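Local coordinates for tyrosinase (Burkholderia thailandensis, PDB 5ZRD), which probably hydroxylates monophenols to catechols and oxidises these to quinones at a pair of copper ions, as tyrosinases do, at residues C244-F253 / M326-T334; M114-E122 / T399-D407. One frame throughout, in Å; residues are numbered along the deposited sequence.

Overall arrangement
The two contacts show how a tyrosinase ties chain segments around its copper-bearing helices. Their centres lie about 15 Å apart, each about 17 Å from the centre of the chain. In sequence, 114-122 comes first, then both segments of contact 1 (244-253 and 326-334), and last 399-407, so contact 2 spans contact 1. Helix 315-334, which carries the copper ligand His320, supplies one segment of contact 1 and also packs against Phe116 and Tyr400 of contact 2. The contacts meet directly: Gln333 NE2 probably hydrogen-bonds Asp406 O, and Leu245 packs on Leu405. Together they bring the loop 399-407 against helix 315-334 and against the loop 114-122.

Contact 1 (C244-F253 / M326-T334); sequences CLSAPNYTVF and MFWVWQKQT
Leu245, in the turn after helix 237-244, lays its CD2 methyl 3.9 Å from Val329 CG1 and near the sulfur of Met326, packing against helix 315-334. Its carbonyl oxygen accepts a hydrogen bond from a water that also donates to Gln333 OE1, while Gln333 NE2 reaches Asp406. Two residues on, Ala247 O takes the indole N-H of Trp330: NE1 stands 2.9 Å from this oxygen, the bond is nearly straight at 172°, and the acceptor lies in the indole plane. Asn249 then caps the following helix, its OD1 accepting from Val252 N. Tyr250 brings its CB to 3.7 Å from Trp330 CH2 and its CE1 to 3.8 Å from Phe327 CE1, the two ring planes oblique to one another; its hydroxyl bonds to Val88 O, and both side chains pack on Pro91 of helix 90-108, which carries the copper ligand His94. Phe253 completes the series with a face-to-face stack on the five-membered ring of Trp330, centroids 3.9 Å apart and planes 11° from parallel. Both side chains extend with CG anti to the backbone N (chi1 near 175°) and run in opposite senses, bringing their rings face to face. The chemistry thus holds one indole twice: a stacked ring covers a face, a nearly straight in-plane bond satisfies its buried N-H, and together they should limit its rotation.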
# COMPACT_ATOMS: atom_id res chain seq x y z
N CYS A 244 0.41 38.56 22.49
CA CYS A 244 1.45 37.61 22.12
C CYS A 244 2.82 38.12 22.57
O CYS A 244 3.68 37.30 22.89
CB CYS A 244 1.41 37.26 20.64
SG CYS A 244 2.18 38.45 19.51
N LEU A 245 2.96 39.45 22.74
CA LEU A 245 4.24 40.05 23.10
C LEU A 245 4.59 39.72 24.56
O LEU A 245 5.75 39.84 24.94
CB LEU A 245 4.21 41.57 22.87
CG LEU A 245 4.11 42.00 21.41
CD1 LEU A 245 4.19 43.51 21.27
CD2 LEU A 245 5.20 41.36 20.57
N SER A 246 3.63 39.23 25.31
CA SER A 246 3.84 38.82 26.71
C SER A 246 3.99 37.30 26.83
O SER A 246 4.02 36.78 27.95
CB SER A 246 2.70 39.29 27.61
OG SER A 246 2.71 40.71 27.77
N ALA A 247 3.97 36.56 25.75
CA ALA A 247 4.05 35.10 25.93
C ALA A 247 5.36 34.78 26.67
O ALA A 247 6.36 35.35 26.35
CB ALA A 247 3.95 34.38 24.61
N PRO A 248 5.31 33.92 27.69
CA PRO A 248 6.43 33.80 28.62
C PRO A 248 7.66 33.04 28.10
O PRO A 248 8.70 33.11 28.73
CB PRO A 248 5.87 33.01 29.82
CG PRO A 248 4.75 32.18 29.23
CD PRO A 248 4.15 33.10 28.16
N ASN A 249 7.55 32.25 27.06
CA ASN A 249 8.74 31.55 26.55
C ASN A 249 8.54 31.33 25.04
O ASN A 249 7.43 31.44 24.55
CB ASN A 249 8.99 30.25 27.32
CG ASN A 249 7.87 29.23 27.19
OD1 ASN A 249 7.60 28.71 26.10
ND2 ASN A 249 7.23 28.90 28.30
N TYR A 250 9.60 30.98 24.34
CA TYR A 250 9.58 30.83 22.91
C TYR A 250 8.67 29.66 22.51
O TYR A 250 7.94 29.76 21.55
CB TYR A 250 10.98 30.62 22.33
CG TYR A 250 10.91 30.36 20.85
CD1 TYR A 250 10.61 31.38 19.97
CD2 TYR A 250 11.04 29.08 20.34
CE1 TYR A 250 10.44 31.14 18.61
CE2 TYR A 250 10.87 28.82 18.99
CZ TYR A 250 10.57 29.86 18.12
OH TYR A 250 10.43 29.59 16.79
N THR A 251 8.71 28.56 23.22
CA THR A 251 7.87 27.43 22.83
C THR A 251 6.40 27.88 22.67
O THR A 251 5.81 27.62 21.63
CB THR A 251 8.05 26.23 23.76
OG1 THR A 251 9.44 25.87 23.76
CG2 THR A 251 7.24 25.04 23.32
N VAL A 252 5.83 28.61 23.63
CA VAL A 252 4.42 28.86 23.58
C VAL A 252 4.15 30.16 22.82
O VAL A 252 3.02 30.37 22.36
CB VAL A 252 3.78 28.87 24.97
CG1 VAL A 252 4.03 27.54 25.65
CG2 VAL A 252 4.24 30.03 25.84
N PHE A 253 5.19 30.99 22.66
CA PHE A 253 5.10 32.11 21.78
C PHE A 253 4.96 31.64 20.33
O PHE A 253 4.27 32.28 19.53
CB PHE A 253 6.33 33.03 21.88
CG PHE A 253 6.35 34.17 20.89
CD1 PHE A 253 5.52 35.26 21.06
CD2 PHE A 253 7.13 34.11 19.75
CE1 PHE A 253 5.53 36.31 20.15
CE2 PHE A 253 7.14 35.14 18.82
CZ PHE A 253 6.34 36.24 19.03
N MET A 326 6.97 41.36 14.74
CA MET A 326 6.40 41.05 16.07
C MET A 326 7.28 40.00 16.77
O MET A 326 7.57 40.10 17.94
CB MET A 326 4.96 40.54 15.95
CG MET A 326 3.97 41.60 15.48
SD MET A 326 3.55 42.78 16.81
CE MET A 326 4.72 44.08 16.50
N PHE A 327 7.71 39.00 16.03
CA PHE A 327 8.66 38.02 16.55
C PHE A 327 9.92 38.75 17.07
O PHE A 327 10.42 38.43 18.13
CB PHE A 327 8.97 37.00 15.46
CG PHE A 327 9.99 35.95 15.78
CD1 PHE A 327 10.36 35.65 17.09
CD2 PHE A 327 10.61 35.27 14.76
CE1 PHE A 327 11.30 34.66 17.36
CE2 PHE A 327 11.54 34.26 15.03
CZ PHE A 327 11.86 33.95 16.34
N TRP A 328 10.39 39.75 16.34
CA TRP A 328 11.63 40.46 16.71
C TRP A 328 11.38 41.37 17.93
O TRP A 328 12.24 41.45 18.82
CB TRP A 328 12.16 41.26 15.50
CG TRP A 328 13.39 42.06 15.80
CD1 TRP A 328 13.49 43.42 15.82
CD2 TRP A 328 14.69 41.56 16.17
NE1 TRP A 328 14.76 43.80 16.18
CE2 TRP A 328 15.52 42.68 16.39
CE3 TRP A 328 15.22 40.29 16.36
CZ2 TRP A 328 16.85 42.57 16.74
CZ3 TRP A 328 16.55 40.17 16.71
CH2 TRP A 328 17.35 41.30 16.89
N VAL A 329 10.22 42.00 17.98
CA VAL A 329 9.83 42.78 19.15
C VAL A 329 9.75 41.89 20.40
O VAL A 329 10.17 42.31 21.43
CB VAL A 329 8.50 43.50 18.96
CG1 VAL A 329 7.98 44.05 20.28
CG2 VAL A 329 8.62 44.62 17.94
N TRP A 330 9.21 40.67 20.28
CA TRP A 330 9.09 39.79 21.40
C TRP A 330 10.50 39.39 21.84
O TRP A 330 10.74 39.26 23.04
CB TRP A 330 8.24 38.56 21.06
CG TRP A 330 8.21 37.51 22.14
CD1 TRP A 330 7.34 37.43 23.18
CD2 TRP A 330 9.13 36.42 22.30
NE1 TRP A 330 7.64 36.35 23.97
CE2 TRP A 330 8.73 35.71 23.44
CE3 TRP A 330 10.26 35.98 21.61
CZ2 TRP A 330 9.43 34.61 23.91
CZ3 TRP A 330 10.94 34.87 22.04
CH2 TRP A 330 10.54 34.20 23.20
N GLN A 331 11.38 39.15 20.88
CA GLN A 331 12.78 38.76 21.19
C GLN A 331 13.42 39.89 21.99
O GLN A 331 14.01 39.62 23.00
CB GLN A 331 13.61 38.50 19.94
CG GLN A 331 13.31 37.15 19.31
CD GLN A 331 14.06 36.90 18.02
OE1 GLN A 331 13.61 37.30 16.95
NE2 GLN A 331 15.18 36.19 18.12
N LYS A 332 13.16 41.14 21.60
CA LYS A 332 13.76 42.33 22.27
C LYS A 332 13.17 42.53 23.66
O LYS A 332 13.91 42.71 24.62
CB LYS A 332 13.52 43.61 21.46
CG LYS A 332 14.26 43.72 20.12
CD LYS A 332 14.96 45.06 19.89
CE LYS A 332 14.07 46.24 19.54
NZ LYS A 332 12.87 45.86 18.74
N GLN A 333 11.83 42.54 23.76
CA GLN A 333 11.15 42.81 25.01
C GLN A 333 11.38 41.65 25.99
O GLN A 333 11.17 41.87 27.16
CB GLN A 333 9.64 43.01 24.85
CG GLN A 333 9.23 44.28 24.10
CD GLN A 333 7.73 44.51 24.13
OE1 GLN A 333 7.00 43.75 24.75
NE2 GLN A 333 7.24 45.57 23.48
N THR A 334 11.81 40.45 25.59
CA THR A 334 11.85 39.35 26.55
C THR A 334 13.26 38.78 26.72
O THR A 334 13.42 37.81 27.43
CB THR A 334 10.93 38.15 26.20
OG1 THR A 334 11.39 37.50 25.01
CG2 THR A 334 9.47 38.53 26.07
O HOH W 1 6.88 41.62 26.48

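Contact 2 (M114-E122 / T399-D407); sequences MPFWDETDE and TYGPGSLDD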
# COMPACT_ATOMS: atom_id res chain seq x y z
N MET A 114 12.33 44.43 1.97
CA MET A 114 10.94 44.06 2.02
C MET A 114 10.30 44.79 3.20
O MET A 114 10.68 44.57 4.33
CB MET A 114 10.82 42.54 2.21
CG MET A 114 9.38 42.05 2.26
SD MET A 114 8.49 42.31 0.70
CE MET A 114 6.84 42.59 1.35
N PRO A 115 9.34 45.67 2.93
CA PRO A 115 8.72 46.38 4.04
C PRO A 115 7.63 45.52 4.68
O PRO A 115 7.35 44.42 4.18
CB PRO A 115 8.06 47.62 3.42
CG PRO A 115 7.75 47.19 2.01
CD PRO A 115 8.76 46.11 1.65
N PHE A 116 7.03 46.06 5.75
CA PHE A 116 6.01 45.36 6.51
C PHE A 116 4.70 46.15 6.44
O PHE A 116 4.68 47.38 6.51
CB PHE A 116 6.42 45.10 7.96
CG PHE A 116 6.81 46.31 8.78
CD1 PHE A 116 8.13 46.74 8.82
CD2 PHE A 116 5.88 46.98 9.55
CE1 PHE A 116 8.50 47.85 9.58
CE2 PHE A 116 6.25 48.08 10.31
CZ PHE A 116 7.56 48.52 10.31
N TRP A 117 3.60 45.44 6.27
CA TRP A 117 2.30 46.03 6.53
C TRP A 117 2.10 46.08 8.03
O TRP A 117 1.88 45.05 8.66
CB TRP A 117 1.16 45.24 5.87
CG TRP A 117 -0.20 45.66 6.33
CD1 TRP A 117 -0.60 46.88 6.80
CD2 TRP A 117 -1.37 44.85 6.30
NE1 TRP A 117 -1.93 46.86 7.11
CE2 TRP A 117 -2.44 45.64 6.77
CE3 TRP A 117 -1.62 43.54 5.90
CZ2 TRP A 117 -3.74 45.14 6.90
CZ3 TRP A 117 -2.90 43.05 6.03
CH2 TRP A 117 -3.95 43.84 6.52
N ASP A 118 2.20 47.28 8.58
CA ASP A 118 1.97 47.50 9.98
C ASP A 118 0.48 47.40 10.30
O ASP A 118 -0.24 48.39 10.26
CB ASP A 118 2.54 48.85 10.44
CG ASP A 118 2.62 48.94 11.97
OD1 ASP A 118 1.94 48.16 12.69
OD2 ASP A 118 3.36 49.82 12.44
N GLU A 119 0.08 46.19 10.72
CA GLU A 119 -1.34 45.77 10.81
C GLU A 119 -2.06 46.43 11.99
O GLU A 119 -3.31 46.46 12.02
CB GLU A 119 -1.43 44.25 10.98
CG GLU A 119 -1.02 43.47 9.74
CD GLU A 119 -0.51 42.06 9.96
OE1 GLU A 119 -0.50 41.32 8.98
OE2 GLU A 119 -0.11 41.69 11.10
N THR A 120 -1.29 46.87 12.98
CA THR A 120 -1.82 47.41 14.23
C THR A 120 -1.45 48.89 14.41
O THR A 120 -1.60 49.42 15.49
CB THR A 120 -1.31 46.59 15.42
OG1 THR A 120 0.11 46.49 15.35
CG2 THR A 120 -1.88 45.19 15.45
N ASP A 121 -0.95 49.56 13.39
CA ASP A 121 -0.76 51.00 13.44
C ASP A 121 -2.12 51.70 13.31
O ASP A 121 -3.14 51.06 13.05
CB ASP A 121 0.19 51.50 12.31
CG ASP A 121 -0.47 51.52 10.91
OD1 ASP A 121 -1.66 51.13 10.75
OD2 ASP A 121 0.20 51.96 9.95
N GLU A 122 -2.08 53.02 13.47
CA GLU A 122 -3.25 53.89 13.50
C GLU A 122 -3.96 53.86 12.13
O GLU A 122 -5.20 53.82 12.07
CB GLU A 122 -2.83 55.32 13.92
CG GLU A 122 -3.94 56.16 14.57
CD GLU A 122 -4.62 55.57 15.81
OE1 GLU A 122 -5.81 55.91 16.03
OE2 GLU A 122 -3.97 54.77 16.57
N THR A 399 17.20 44.97 10.18
CA THR A 399 16.47 45.31 11.35
C THR A 399 15.11 45.88 10.93
O THR A 399 14.85 46.10 9.74
CB THR A 399 17.23 46.35 12.17
OG1 THR A 399 16.71 46.35 13.51
CG2 THR A 399 17.15 47.73 11.56
N TYR A 400 14.27 46.13 11.92
CA TYR A 400 12.93 46.64 11.70
C TYR A 400 12.98 48.10 12.11
O TYR A 400 13.49 48.42 13.15
CB TYR A 400 11.84 45.82 12.43
CG TYR A 400 11.52 44.54 11.69
CD1 TYR A 400 10.77 44.56 10.53
CD2 TYR A 400 12.07 43.32 12.06
CE1 TYR A 400 10.52 43.41 9.79
CE2 TYR A 400 11.86 42.17 11.33
CZ TYR A 400 11.07 42.21 10.19
OH TYR A 400 10.86 41.11 9.43
N GLY A 401 12.50 48.95 11.23
CA GLY A 401 12.30 50.30 11.60
C GLY A 401 11.24 50.38 12.68
O GLY A 401 10.78 49.38 13.15
N PRO A 402 10.88 51.59 13.05
CA PRO A 402 9.87 51.81 14.06
C PRO A 402 8.46 51.48 13.56
O PRO A 402 8.12 51.78 12.41
CB PRO A 402 9.98 53.32 14.37
CG PRO A 402 10.53 53.91 13.07
CD PRO A 402 11.48 52.84 12.56
N GLY A 403 7.65 50.91 14.44
CA GLY A 403 6.23 50.73 14.16
C GLY A 403 5.45 50.41 15.41
O GLY A 403 6.00 50.35 16.51
N SER A 404 4.16 50.17 15.22
CA SER A 404 3.22 49.98 16.32
C SER A 404 3.70 48.86 17.27
O SER A 404 4.28 47.85 16.84
CB SER A 404 1.81 49.71 15.77
OG SER A 404 1.70 48.43 15.16
N LEU A 405 3.47 49.07 18.55
CA LEU A 405 3.64 48.09 19.60
C LEU A 405 5.11 47.78 19.88
O LEU A 405 5.39 46.78 20.57
CB LEU A 405 2.91 46.79 19.23
CG LEU A 405 1.42 46.91 18.91
CD1 LEU A 405 0.80 45.53 18.68
CD2 LEU A 405 0.68 47.63 20.02
N ASP A 406 6.06 48.58 19.44
CA ASP A 406 7.47 48.34 19.84
C ASP A 406 7.65 48.32 21.39
O ASP A 406 8.46 47.59 21.95
CB ASP A 406 8.40 49.38 19.25
CG ASP A 406 8.54 49.29 17.72
OD1 ASP A 406 8.32 48.20 17.11
OD2 ASP A 406 8.89 50.33 17.12
N ASP A 407 6.86 49.12 22.09
CA ASP A 407 7.11 49.39 23.49
C ASP A 407 5.94 48.88 24.35
O ASP A 407 4.79 49.14 24.04
CB ASP A 407 7.27 50.91 23.72
CG ASP A 407 8.35 51.54 22.85
OD1 ASP A 407 9.44 50.93 22.69
OD2 ASP A 407 8.08 52.66 22.31
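Neither segment pairs with the other as a strand: the backbones draw together from Phe116 and Tyr400, whose CA atoms are 8.7 Å apart, to Asp121 and Ser404, at 5.0 Å, where a type I turn over 118-121 meets a type II turn over 403-406. The polar end centres on Asp118, whose carboxylate engages Ser404 twice. OD2 accepts the backbone N-H of Ser404 through its syn lone pair, at 2.9 Å from N and 171°, while OD1 accepts from the Ser404 hydroxyl. That hydroxyl in turn accepts from Thr120 OG1, so a chain of hydrogen bonds runs from threonine through serine to aspartate; both hydroxyl bonds are modelled very short, and their exact lengths are doubtful. Ser404 OG sits between its backbone N and carbonyl carbon (chi1 71°), which turns it to both partners. Two bonds from one residue to the two carboxylate oxygens should hold the Asp118 group against rotation. Beside them Leu405 CD1 packs 3.5 Å from Thr120 OG1, the two side chains crossing at about a right angle. At the other end Phe116 CD1 touches the edge of the Tyr400 ring at CD1, 3.8 Å away, with the ring planes at 67°, and Pro402 O lies at the Phe116 edge. Tyr400 OH bonds to Asp324, and both aromatic side chains touch Arg325 of helix 315-334. Helix 237-244 adjoins Thr120 and Leu405 through Tyr238, and strand 398-400 pairs in parallel with strand 9-11.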